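Local coordinates for hydrolase (Thermococcus thioreducens, PDB 6IAH), which is a magnesium-binding phosphatase of the haloacid dehalogenase superfamily with diverse substrate specificity, which probably includes phosphoglycolate, at residues A[11-14]-A[15-18]; A[28-32]-A[33-37]; A[57-60]-A[61-65]; A[94-98]-A[99-103]. All blocks are in the same frame, centred on the assembly; numbering follows the deposited sequence.

Contact 1 belongs to the active-site end of the protein: a magnesium ion lies about 3 Å from the side chain of Asp13, nearest atoms. Contacts 2, 3 and 4 lie away from it in the helical cap, with centres about 26, 20 and 25 Å from that of contact 1. Helix 17-32 joins the two regions, starting in contact 1 and ending in contact 2. Contacts 2, 3 and 4 touch pairwise. Leu30 CD2 packs 3.5 Å from Ile64 O, and Phe29 CZ 3.5 Å from Ser100 O. A probable hydrogen bond of 2.9 Å runs from Val96 N to Glu61 OE2. The centres of contacts 3 and 4 are about 10 Å apart.

Contact 1. Residues A[11-14]-A[15-18]; sequences LIDV and RESY
Asp13, Val14 and Arg15 form a sharp bend between strand 12-13 and the helix that starts at Ser17. The Arg15 amide turns back on Asp13, with a weak bond of 3.0 Å from Arg15 N to Asp13 O and another weak one, 2.8 Å, from Arg15 N to Asp13 OD1. Ser17 N lies 2.9 Å from Val14 O in a third bond, though the position of that carbonyl oxygen is doubtful. Glu16 occupies the N-cap position.

The carboxylate of Asp13 reaches Arg15 N because CG stands anti to its own backbone nitrogen (chi1 176°). Its second oxygen rests on the aliphatic stem of Arg15, OD2 to CG 3.3 Å, while the guanidinium leads elsewhere: Asp13 OD2 and Arg15 NE are 5.6 Å apart, and the two charged planes are turned 77° against each other. Asp13 OD1 and Glu16 OE2 approach to 4.0 Å, as suits two acids that both bind the second magnesium ion of this protein. An alanine in place of Asp13 would probably leave that ion without one of its ligands and the Arg15 amide without a side-chain acceptor. On the apolar side Val14 CG2 meets the Tyr18 ring at CE2, 3.8 Å away. The hydroxyl of Tyr18 bonds to the magnesium ligand Asp8, and Ser17 OG bonds to Glu128.

Strand 12-13 pairs antiparallel with strand 129-130. This hairpin, with the helical cap inserted between its strands, is consistent with the flap of a C1-capped haloacid dehalogenase fold, placed beside the metal site.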
loop_
_atom_site.group_PDB
_atom_site.type_symbol
_atom_site.label_atom_id
_atom_site.label_comp_id
_atom_site.label_asym_id
_atom_site.label_seq_id
_atom_site.Cartn_x
_atom_site.Cartn_y
_atom_site.Cartn_z
ATOM N N LEU A 11 6.578 -0.163 -8.969
ATOM C CA LEU A 11 6.999 -1.485 -9.492
ATOM C C LEU A 11 5.829 -2.412 -9.801
ATOM O O LEU A 11 5.964 -3.260 -10.679
ATOM C CB LEU A 11 7.942 -2.189 -8.533
ATOM C CG LEU A 11 9.169 -1.344 -8.147
ATOM C CD1 LEU A 11 10.049 -2.025 -7.084
ATOM C CD2 LEU A 11 10.022 -0.965 -9.346
ATOM N N ILE A 12 4.756 -2.322 -9.005
ATOM C CA ILE A 12 3.605 -3.246 -9.067
ATOM C C ILE A 12 2.317 -2.444 -9.157
ATOM O O ILE A 12 2.113 -1.462 -8.383
ATOM C CB ILE A 12 3.546 -4.144 -7.806
ATOM C CG1 ILE A 12 4.734 -5.124 -7.836
ATOM C CG2 ILE A 12 2.264 -4.963 -7.767
ATOM C CD1 ILE A 12 4.920 -5.926 -6.567
ATOM N N ASP A 13 1.450 -2.850 -10.088
ATOM C CA ASP A 13 0.094 -2.307 -10.188
ATOM C C ASP A 13 -0.728 -3.197 -9.269
ATOM O O ASP A 13 -0.910 -4.405 -9.571
ATOM C CB ASP A 13 -0.414 -2.418 -11.614
ATOM C CG ASP A 13 -1.858 -1.965 -11.796
ATOM O OD1 ASP A 13 -2.628 -1.675 -10.866
ATOM O OD2 ASP A 13 -2.241 -1.915 -12.976
ATOM N N VAL A 14 -1.218 -2.619 -8.176
ATOM C CA VAL A 14 -1.971 -3.386 -7.191
ATOM C C VAL A 14 -3.397 -3.235 -7.558
ATOM O O VAL A 14 -4.220 -2.958 -6.652
ATOM C CB VAL A 14 -1.721 -2.985 -5.722
ATOM C CG1 VAL A 14 -0.258 -3.284 -5.396
ATOM C CG2 VAL A 14 -2.065 -1.517 -5.406
ATOM N N ARG A 15 -3.627 -3.340 -8.886
ATOM C CA ARG A 15 -4.920 -3.544 -9.593
ATOM C C ARG A 15 -6.094 -3.659 -8.594
ATOM O O ARG A 15 -6.823 -4.634 -8.451
ATOM C CB ARG A 15 -4.786 -4.714 -10.621
ATOM C CG ARG A 15 -4.354 -4.315 -12.086
ATOM C CD ARG A 15 -4.695 -5.393 -13.141
ATOM N NE ARG A 15 -5.962 -6.097 -12.833
ATOM C CZ ARG A 15 -6.138 -7.387 -12.462
ATOM N NH1 ARG A 15 -5.147 -8.297 -12.402
ATOM N NH2 ARG A 15 -7.379 -7.793 -12.179
ATOM N N GLU A 16 -6.191 -2.593 -7.857
ATOM C CA GLU A 16 -7.158 -2.508 -6.801
ATOM C C GLU A 16 -7.407 -3.841 -5.928
ATOM O O GLU A 16 -8.568 -4.066 -5.486
ATOM C CB GLU A 16 -8.380 -1.764 -7.374
ATOM C CG GLU A 16 -7.984 -0.352 -7.860
ATOM C CD GLU A 16 -7.062 -0.396 -9.118
ATOM O OE1 GLU A 16 -7.550 -0.881 -10.169
ATOM O OE2 GLU A 16 -5.847 -0.027 -9.060
ATOM N N SER A 17 -6.315 -4.666 -5.711
ATOM C CA SER A 17 -6.325 -5.967 -4.998
ATOM C C SER A 17 -6.768 -5.655 -3.557
ATOM O O SER A 17 -7.622 -6.317 -3.029
ATOM C CB SER A 17 -4.957 -6.633 -4.907
ATOM O OG SER A 17 -4.005 -5.727 -4.291
ATOM N N TYR A 18 -6.152 -4.635 -2.939
ATOM C CA TYR A 18 -6.529 -4.234 -1.585
ATOM C C TYR A 18 -7.953 -3.713 -1.513
ATOM O O TYR A 18 -8.652 -3.959 -0.529
ATOM C CB TYR A 18 -5.625 -3.143 -1.069
ATOM C CG TYR A 18 -4.115 -3.424 -1.115
ATOM C CD1 TYR A 18 -3.520 -4.372 -0.318
ATOM C CD2 TYR A 18 -3.293 -2.576 -1.847
ATOM C CE1 TYR A 18 -2.125 -4.546 -0.321
ATOM C CE2 TYR A 18 -1.922 -2.737 -1.862
ATOM C CZ TYR A 18 -1.331 -3.692 -1.102
ATOM O OH TYR A 18 0.066 -3.724 -1.136
#

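Contact 2. Residues A[28-32]-A[33-37]; sequences YFLGL and FGVER
Leu30 and Val35 make the close side of a helix end. The carbonyl of Leu30 receives Val35 N at 2.9 Å with an N-H...O angle of 163°, and one residue further on Gly34 N reaches Gly31 O, also at 2.9 Å. These two bonds, with Gly34 at positive phi (64°), define a Schellman motif in which Gly34 is the C-prime residue. Both donors stand above the plane of the carbonyl they bind, not on a lone pair. The hydrophobic contact that usually goes with the motif is present: Leu30 CB and Val35 CB are 4.0 Å apart, and Leu30 CB lies 3.6 Å from Val35 O. Phe33 N adds a weak bond to Leu30 O and a longer weak one to Phe29 O.

The other side is looser. Leu32, Phe33, Gly34 and Glu36 are largely exposed, and Glu36, bent at chi2, brings OE2 no closer than 4.1 Å to Gly31 CA. Phe33 is the exception there: with CG beside its backbone nitrogen (chi1 -72°), the ring swings back along the helix and sets its edge against a carbonyl oxygen, CD2 to Phe29 O 3.2 Å. Within the departing loop, Val35 CG1 sits under the centre of the Arg37 guanidinium, 3.6 Å from its plane.

Neighbouring helices hold the inner side. Leu30 rests on Ala67 and Leu68 of helix 56-68, Phe33 reaches Leu68, and Arg37 NH2 bonds to Ala67 O. Phe29 turns to helix 100-110, where it meets Val104, so the end of helix 17-32 is wedged between these two helices.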
loop_
_atom_site.group_PDB
_atom_site.type_symbol
_atom_site.label_atom_id
_atom_site.label_comp_id
_atom_site.label_asym_id
_atom_site.label_seq_id
_atom_site.Cartn_x
_atom_site.Cartn_y
_atom_site.Cartn_z
ATOM N N TYR A 28 -18.550 -9.894 3.569
ATOM C CA TYR A 28 -18.614 -11.118 4.361
ATOM C C TYR A 28 -19.354 -10.835 5.693
ATOM O O TYR A 28 -20.253 -11.595 6.060
ATOM C CB TYR A 28 -17.198 -11.642 4.650
ATOM C CG TYR A 28 -17.124 -12.849 5.548
ATOM C CD1 TYR A 28 -17.050 -12.697 6.927
ATOM C CD2 TYR A 28 -17.165 -14.151 5.020
ATOM C CE1 TYR A 28 -16.999 -13.797 7.796
ATOM C CE2 TYR A 28 -17.113 -15.266 5.882
ATOM C CZ TYR A 28 -17.002 -15.061 7.277
ATOM O OH TYR A 28 -16.962 -16.095 8.177
ATOM N N PHE A 29 -18.958 -9.784 6.431
ATOM C CA PHE A 29 -19.651 -9.498 7.720
ATOM C C PHE A 29 -21.065 -9.007 7.489
ATOM O O PHE A 29 -21.985 -9.353 8.229
ATOM C CB PHE A 29 -18.870 -8.507 8.541
ATOM C CG PHE A 29 -17.676 -9.136 9.126
ATOM C CD1 PHE A 29 -17.804 -9.886 10.265
ATOM C CD2 PHE A 29 -16.478 -9.165 8.413
ATOM C CE1 PHE A 29 -16.728 -10.586 10.774
ATOM C CE2 PHE A 29 -15.395 -9.873 8.933
ATOM C CZ PHE A 29 -15.532 -10.584 10.086
ATOM N N LEU A 30 -21.252 -8.197 6.475
ATOM C CA LEU A 30 -22.615 -7.803 6.134
ATOM C C LEU A 30 -23.534 -9.002 5.919
ATOM O O LEU A 30 -24.672 -9.007 6.411
ATOM C CB LEU A 30 -22.636 -6.821 4.976
ATOM C CG LEU A 30 -22.029 -5.440 5.281
ATOM C CD1 LEU A 30 -21.837 -4.654 4.013
ATOM C CD2 LEU A 30 -22.823 -4.595 6.311
ATOM N N GLY A 31 -23.066 -9.979 5.173
ATOM C CA GLY A 31 -23.778 -11.249 4.909
ATOM C C GLY A 31 -24.166 -11.953 6.193
ATOM O O GLY A 31 -25.241 -12.495 6.290
ATOM N N LEU A 32 -23.331 -11.882 7.236
ATOM C CA LEU A 32 -23.715 -12.435 8.537
ATOM C C LEU A 32 -24.916 -11.760 9.183
ATOM O O LEU A 32 -25.625 -12.370 9.952
ATOM C CB LEU A 32 -22.552 -12.390 9.538
ATOM C CG LEU A 32 -21.247 -13.043 9.171
ATOM C CD1 LEU A 32 -20.214 -12.923 10.314
ATOM C CD2 LEU A 32 -21.447 -14.507 8.802
ATOM N N PHE A 33 -25.096 -10.497 8.899
ATOM C CA PHE A 33 -26.186 -9.748 9.364
ATOM C C PHE A 33 -27.302 -9.709 8.280
ATOM O O PHE A 33 -28.149 -8.873 8.379
ATOM C CB PHE A 33 -25.726 -8.326 9.684
ATOM C CG PHE A 33 -24.861 -8.198 10.910
ATOM C CD1 PHE A 33 -25.439 -8.125 12.171
ATOM C CD2 PHE A 33 -23.498 -8.059 10.793
ATOM C CE1 PHE A 33 -24.659 -7.936 13.303
ATOM C CE2 PHE A 33 -22.687 -7.913 11.897
ATOM C CZ PHE A 33 -23.282 -7.850 13.179
ATOM N N GLY A 34 -27.250 -10.577 7.275
ATOM C CA GLY A 34 -28.289 -10.643 6.218
ATOM C C GLY A 34 -28.389 -9.386 5.355
ATOM O O GLY A 34 -29.443 -9.116 4.773
ATOM N N VAL A 35 -27.300 -8.613 5.261
ATOM C CA VAL A 35 -27.270 -7.429 4.415
ATOM C C VAL A 35 -26.542 -7.816 3.117
ATOM O O VAL A 35 -25.354 -8.210 3.143
ATOM C CB VAL A 35 -26.606 -6.223 5.121
ATOM C CG1 VAL A 35 -26.400 -5.072 4.151
ATOM C CG2 VAL A 35 -27.438 -5.755 6.333
ATOM N N GLU A 36 -27.272 -7.720 2.012
ATOM C CA GLU A 36 -26.795 -8.085 0.697
ATOM C C GLU A 36 -26.384 -6.871 -0.160
ATOM O O GLU A 36 -25.842 -7.051 -1.222
ATOM C CB GLU A 36 -27.862 -8.928 -0.046
ATOM C CG GLU A 36 -28.029 -10.341 0.496
ATOM C CD GLU A 36 -26.738 -11.157 0.397
ATOM O OE1 GLU A 36 -26.492 -11.731 -0.679
ATOM O OE2 GLU A 36 -25.955 -11.209 1.382
ATOM N N ARG A 37 -26.638 -5.663 0.308
ATOM C CA ARG A 37 -26.258 -4.443 -0.400
ATOM C C ARG A 37 -24.710 -4.449 -0.542
ATOM O O ARG A 37 -23.974 -4.857 0.396
ATOM C CB ARG A 37 -26.723 -3.150 0.327
ATOM C CG ARG A 37 -28.141 -3.108 0.917
ATOM C CD ARG A 37 -28.444 -1.776 1.634
ATOM N NE ARG A 37 -27.901 -1.626 3.022
ATOM C CZ ARG A 37 -28.464 -2.083 4.144
ATOM N NH1 ARG A 37 -29.610 -2.756 4.125
ATOM N NH2 ARG A 37 -27.877 -1.888 5.319
#

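Contact 3. Residues A[57-60]-A[61-65]; sequences FKVS and EALIL
Ile64 lies back over the carbonyl of Ser60, one helical turn earlier. Its CB is 3.7 Å from Ser60 O, and the longer branch closes in from there: CG1 stands 3.3 Å and CD1 3.5 Å from the same oxygen. The first torsion explains this, since CG1 sits beside the backbone nitrogen (chi1 -67°) and is thereby carried toward the preceding turn. Beyond the helix the side chain packs against Ala26 and Phe29 of helix 17-32. An alanine here would strip away CG1, CG2 and CD1, and would probably open a gap facing Phe29 and Ala26 and leave the Ser60 carbonyl without its apolar cover.

Ser60 O also takes the amide of Ile64 at 3.0 Å, one of four i to i+4 backbone bonds that make this a regular turn of helix 56-68; the others join Glu61 N to Phe57 O, Ala62 N to Lys58 O and Leu63 N to Val59 O. Val59 and Leu63 run side by side, CG1 to CD1 4.0 Å. Ser60 OG turns back to Asp56 O.

Glu61, one turn back from Ile64, reaches toward helix 85-92. Its CB lies over Phe57 O, 3.6 Å away, and the straight chain carries Glu61 OE1 to a water at 2.8 Å, which also bonds weakly to Phe57 O. OE2 makes a salt bridge with Arg89 NE, while Lys58 NZ stays 5.9 Å from Glu61 OE1. The buried carboxylate is thus met by an arginine, the amide of Val96 and a water, so its negative charge is probably balanced at least in part, while the surrounding faces are held by apolar packing.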
loop_
_atom_site.group_PDB
_atom_site.type_symbol
_atom_site.label_atom_id
_atom_site.label_comp_id
_atom_site.label_asym_id
_atom_site.label_seq_id
_atom_site.Cartn_x
_atom_site.Cartn_y
_atom_site.Cartn_z
ATOM N N PHE A 57 -7.971 -3.320 7.624
ATOM C CA PHE A 57 -8.848 -4.011 8.594
ATOM C C PHE A 57 -9.780 -2.981 9.281
ATOM O O PHE A 57 -10.971 -3.198 9.476
ATOM C CB PHE A 57 -8.067 -4.738 9.729
ATOM C CG PHE A 57 -6.877 -5.552 9.272
ATOM C CD1 PHE A 57 -6.970 -6.392 8.171
ATOM C CD2 PHE A 57 -5.691 -5.536 10.000
ATOM C CE1 PHE A 57 -5.884 -7.167 7.747
ATOM C CE2 PHE A 57 -4.610 -6.322 9.605
ATOM C CZ PHE A 57 -4.702 -7.140 8.482
ATOM N N LYS A 58 -9.221 -1.816 9.574
ATOM C CA LYS A 58 -9.959 -0.717 10.190
ATOM C C LYS A 58 -10.876 -0.065 9.184
ATOM O O LYS A 58 -11.969 0.296 9.532
ATOM C CB LYS A 58 -9.019 0.332 10.795
ATOM C CG LYS A 58 -8.074 -0.188 11.873
ATOM C CD LYS A 58 -8.902 -0.746 12.989
ATOM C CE LYS A 58 -8.089 -1.474 14.053
ATOM N NZ LYS A 58 -6.879 -0.721 14.464
ATOM N N VAL A 59 -10.427 0.059 7.955
ATOM C CA VAL A 59 -11.290 0.614 6.913
ATOM C C VAL A 59 -12.460 -0.346 6.728
ATOM O O VAL A 59 -13.577 0.121 6.631
ATOM C CB VAL A 59 -10.585 0.840 5.555
ATOM C CG1 VAL A 59 -11.573 1.423 4.493
ATOM C CG2 VAL A 59 -9.436 1.837 5.684
ATOM N N SER A 60 -12.199 -1.664 6.700
ATOM C CA SER A 60 -13.262 -2.667 6.527
ATOM C C SER A 60 -14.274 -2.517 7.666
ATOM O O SER A 60 -15.498 -2.466 7.439
ATOM C CB SER A 60 -12.688 -4.091 6.482
ATOM O OG SER A 60 -11.781 -4.292 5.402
ATOM N N GLU A 61 -13.782 -2.413 8.896
ATOM C CA GLU A 61 -14.651 -2.227 10.046
ATOM C C GLU A 61 -15.601 -1.040 9.984
ATOM O O GLU A 61 -16.796 -1.180 10.273
ATOM C CB GLU A 61 -13.815 -2.156 11.369
ATOM C CG GLU A 61 -14.681 -2.056 12.599
ATOM C CD GLU A 61 -13.776 -1.948 13.891
ATOM O OE1 GLU A 61 -12.583 -2.128 13.757
ATOM O OE2 GLU A 61 -14.286 -1.678 14.979
ATOM N N ALA A 62 -15.056 0.097 9.567
ATOM C CA ALA A 62 -15.797 1.301 9.359
ATOM C C ALA A 62 -16.910 1.042 8.325
ATOM O O ALA A 62 -18.018 1.391 8.564
ATOM C CB ALA A 62 -14.883 2.413 8.872
ATOM N N LEU A 63 -16.566 0.408 7.228
ATOM C CA LEU A 63 -17.562 0.190 6.147
ATOM C C LEU A 63 -18.676 -0.733 6.504
ATOM O O LEU A 63 -19.822 -0.585 6.007
ATOM C CB LEU A 63 -16.856 -0.293 4.881
ATOM C CG LEU A 63 -16.041 0.796 4.189
ATOM C CD1 LEU A 63 -15.122 0.154 3.212
ATOM C CD2 LEU A 63 -16.918 1.859 3.509
ATOM N N ILE A 64 -18.360 -1.701 7.337
ATOM C CA ILE A 64 -19.342 -2.662 7.870
ATOM C C ILE A 64 -20.391 -1.949 8.705
ATOM O O ILE A 64 -21.624 -2.031 8.434
ATOM C CB ILE A 64 -18.690 -3.789 8.698
ATOM C CG1 ILE A 64 -17.863 -4.672 7.808
ATOM C CG2 ILE A 64 -19.765 -4.647 9.399
ATOM C CD1 ILE A 64 -16.864 -5.523 8.581
ATOM N N LEU A 65 -19.918 -1.177 9.654
ATOM C CA LEU A 65 -20.800 -0.407 10.537
ATOM C C LEU A 65 -21.580 0.591 9.726
ATOM O O LEU A 65 -22.808 0.683 9.882
ATOM C CB LEU A 65 -20.052 0.238 11.713
ATOM C CG LEU A 65 -19.474 -0.800 12.743
ATOM C CD1 LEU A 65 -18.448 -0.197 13.708
ATOM C CD2 LEU A 65 -20.568 -1.446 13.564
HETATM O O HOH W 1 -10.898 -3.884 12.395
#

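Contact 4. Residues A[94-98]-A[99-103]; sequences FQVFG and GSIER
Phe97 O is gripped twice by Ser100. The hydroxyl donates to it across 2.7 Å from OG, lying in the carbonyl plane with a C=O...O angle of 151°, and the amide donates across 3.1 Å from N, tilted 25° from that plane. The hydroxyl bond belongs to one of two conformers of Ser100 and is doubtful to that extent. In this conformer OG is beside the backbone nitrogen (chi1 -65°), which puts both donors of the residue on one acceptor.

The amide bond closes a type II' beta turn from Phe97 to Ser100, at the start of helix 100-110 in the cap. Gly98 takes the positive phi of this turn, and a side chain there would run into Gly99 N. Gly99 sits at the N-cap, and its carbonyl takes the first i to i+4 bond of the helix, Arg103 N to Gly99 O, at 2.9 Å. A water bridges the next gap: it donates to Gly98 O and accepts from Glu102 N, each at 3.1 Å, so that the amide at the start of the helix and the loop carbonyl share one molecule.

The apolar part is Val96 against Ile101. Val96 CG2 touches Ile101 CD1 at 3.6 Å and Ile101 CG1 at 3.7 Å, the two side chains passing at an angle rather than alongside. Val96 also reaches Arg89 of helix 85-92. Ile101 itself packs on Ile64 of helix 56-68 and on Thr25 of helix 17-32, while Phe97 stays at the surface, its CB 4.1 Å from Ser100 OG.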
loop_
_atom_site.group_PDB
_atom_site.type_symbol
_atom_site.label_atom_id
_atom_site.label_comp_id
_atom_site.label_asym_id
_atom_site.label_seq_id
_atom_site.Cartn_x
_atom_site.Cartn_y
_atom_site.Cartn_z
ATOM N N PHE A 94 -20.090 0.051 19.058
ATOM C CA PHE A 94 -19.698 -1.306 18.769
ATOM C C PHE A 94 -18.336 -1.259 18.088
ATOM O O PHE A 94 -18.006 -0.268 17.483
ATOM C CB PHE A 94 -20.758 -2.004 17.834
ATOM C CG PHE A 94 -21.918 -2.556 18.575
ATOM C CD1 PHE A 94 -22.974 -1.724 18.954
ATOM C CD2 PHE A 94 -21.947 -3.899 18.961
ATOM C CE1 PHE A 94 -24.025 -2.204 19.735
ATOM C CE2 PHE A 94 -23.021 -4.395 19.723
ATOM C CZ PHE A 94 -24.068 -3.546 20.098
ATOM N N GLN A 95 -17.603 -2.360 18.168
ATOM C CA GLN A 95 -16.313 -2.507 17.537
ATOM C C GLN A 95 -16.059 -3.944 17.145
ATOM O O GLN A 95 -16.767 -4.864 17.537
ATOM C CB GLN A 95 -15.215 -2.087 18.552
ATOM C CG GLN A 95 -15.431 -2.744 19.866
ATOM C CD GLN A 95 -14.277 -2.452 20.790
ATOM O OE1 GLN A 95 -13.261 -1.868 20.355
ATOM N NE2 GLN A 95 -14.416 -2.829 22.046
ATOM N N VAL A 96 -14.967 -4.143 16.421
ATOM C CA VAL A 96 -14.552 -5.455 16.061
ATOM C C VAL A 96 -14.252 -6.308 17.329
ATOM O O VAL A 96 -13.716 -5.774 18.292
ATOM C CB VAL A 96 -13.328 -5.433 15.127
ATOM C CG1 VAL A 96 -12.061 -4.940 15.851
ATOM C CG2 VAL A 96 -13.089 -6.819 14.521
ATOM N N PHE A 97 -14.619 -7.583 17.251
ATOM C CA PHE A 97 -14.355 -8.592 18.279
ATOM C C PHE A 97 -13.070 -9.275 17.900
ATOM O O PHE A 97 -12.995 -10.024 16.955
ATOM C CB PHE A 97 -15.472 -9.619 18.396
ATOM C CG PHE A 97 -15.232 -10.684 19.453
ATOM C CD1 PHE A 97 -15.090 -10.347 20.810
ATOM C CD2 PHE A 97 -15.149 -12.021 19.090
ATOM C CE1 PHE A 97 -14.865 -11.336 21.771
ATOM C CE2 PHE A 97 -14.931 -13.033 20.059
ATOM C CZ PHE A 97 -14.790 -12.681 21.395
ATOM N N GLY A 98 -12.037 -8.946 18.650
ATOM C CA GLY A 98 -10.732 -9.571 18.503
ATOM C C GLY A 98 -10.181 -9.444 17.087
ATOM O O GLY A 98 -10.177 -8.354 16.518
ATOM N N GLY A 99 -9.719 -10.550 16.533
ATOM C CA GLY A 99 -9.105 -10.487 15.207
ATOM C C GLY A 99 -10.093 -10.924 14.108
ATOM O O GLY A 99 -9.641 -11.390 13.056
ATOM N N SER A 100 -11.406 -10.779 14.343
ATOM C CA SER A 100 -12.414 -11.336 13.425
ATOM C C SER A 100 -12.226 -10.791 11.997
ATOM O O SER A 100 -12.254 -11.550 11.025
ATOM C CB SER A 100 -13.844 -11.053 13.886
ATOM O OG SER A 100 -14.180 -11.679 15.112
ATOM N N ILE A 101 -12.036 -9.486 11.882
ATOM C CA ILE A 101 -11.917 -8.843 10.598
ATOM C C ILE A 101 -10.588 -9.142 9.938
ATOM O O ILE A 101 -10.517 -9.384 8.738
ATOM C CB ILE A 101 -12.145 -7.336 10.703
ATOM C CG1 ILE A 101 -13.627 -7.106 10.910
ATOM C CG2 ILE A 101 -11.705 -6.631 9.403
ATOM C CD1 ILE A 101 -14.037 -5.712 11.276
ATOM N N GLU A 102 -9.535 -9.112 10.735
ATOM C CA GLU A 102 -8.222 -9.357 10.241
ATOM C C GLU A 102 -8.058 -10.749 9.677
ATOM O O GLU A 102 -7.426 -10.907 8.635
ATOM C CB GLU A 102 -7.236 -9.127 11.379
ATOM C CG GLU A 102 -5.832 -9.557 11.093
ATOM C CD GLU A 102 -4.920 -9.048 12.182
ATOM O OE1 GLU A 102 -5.026 -7.863 12.487
ATOM O OE2 GLU A 102 -4.164 -9.846 12.738
ATOM N N ARG A 103 -8.637 -11.742 10.328
ATOM C CA ARG A 103 -8.572 -13.090 9.882
ATOM C C ARG A 103 -9.290 -13.214 8.536
ATOM O O ARG A 103 -8.774 -13.871 7.599
ATOM C CB ARG A 103 -9.170 -14.052 10.926
ATOM C CG ARG A 103 -8.759 -15.462 10.666
ATOM C CD ARG A 103 -9.567 -16.514 11.383
ATOM N NE ARG A 103 -9.044 -17.843 11.044
ATOM C CZ ARG A 103 -9.260 -18.960 11.733
ATOM N NH1 ARG A 103 -10.037 -18.951 12.814
ATOM N NH2 ARG A 103 -8.685 -20.105 11.346
HETATM O O HOH W 2 -9.859 -7.783 13.496
#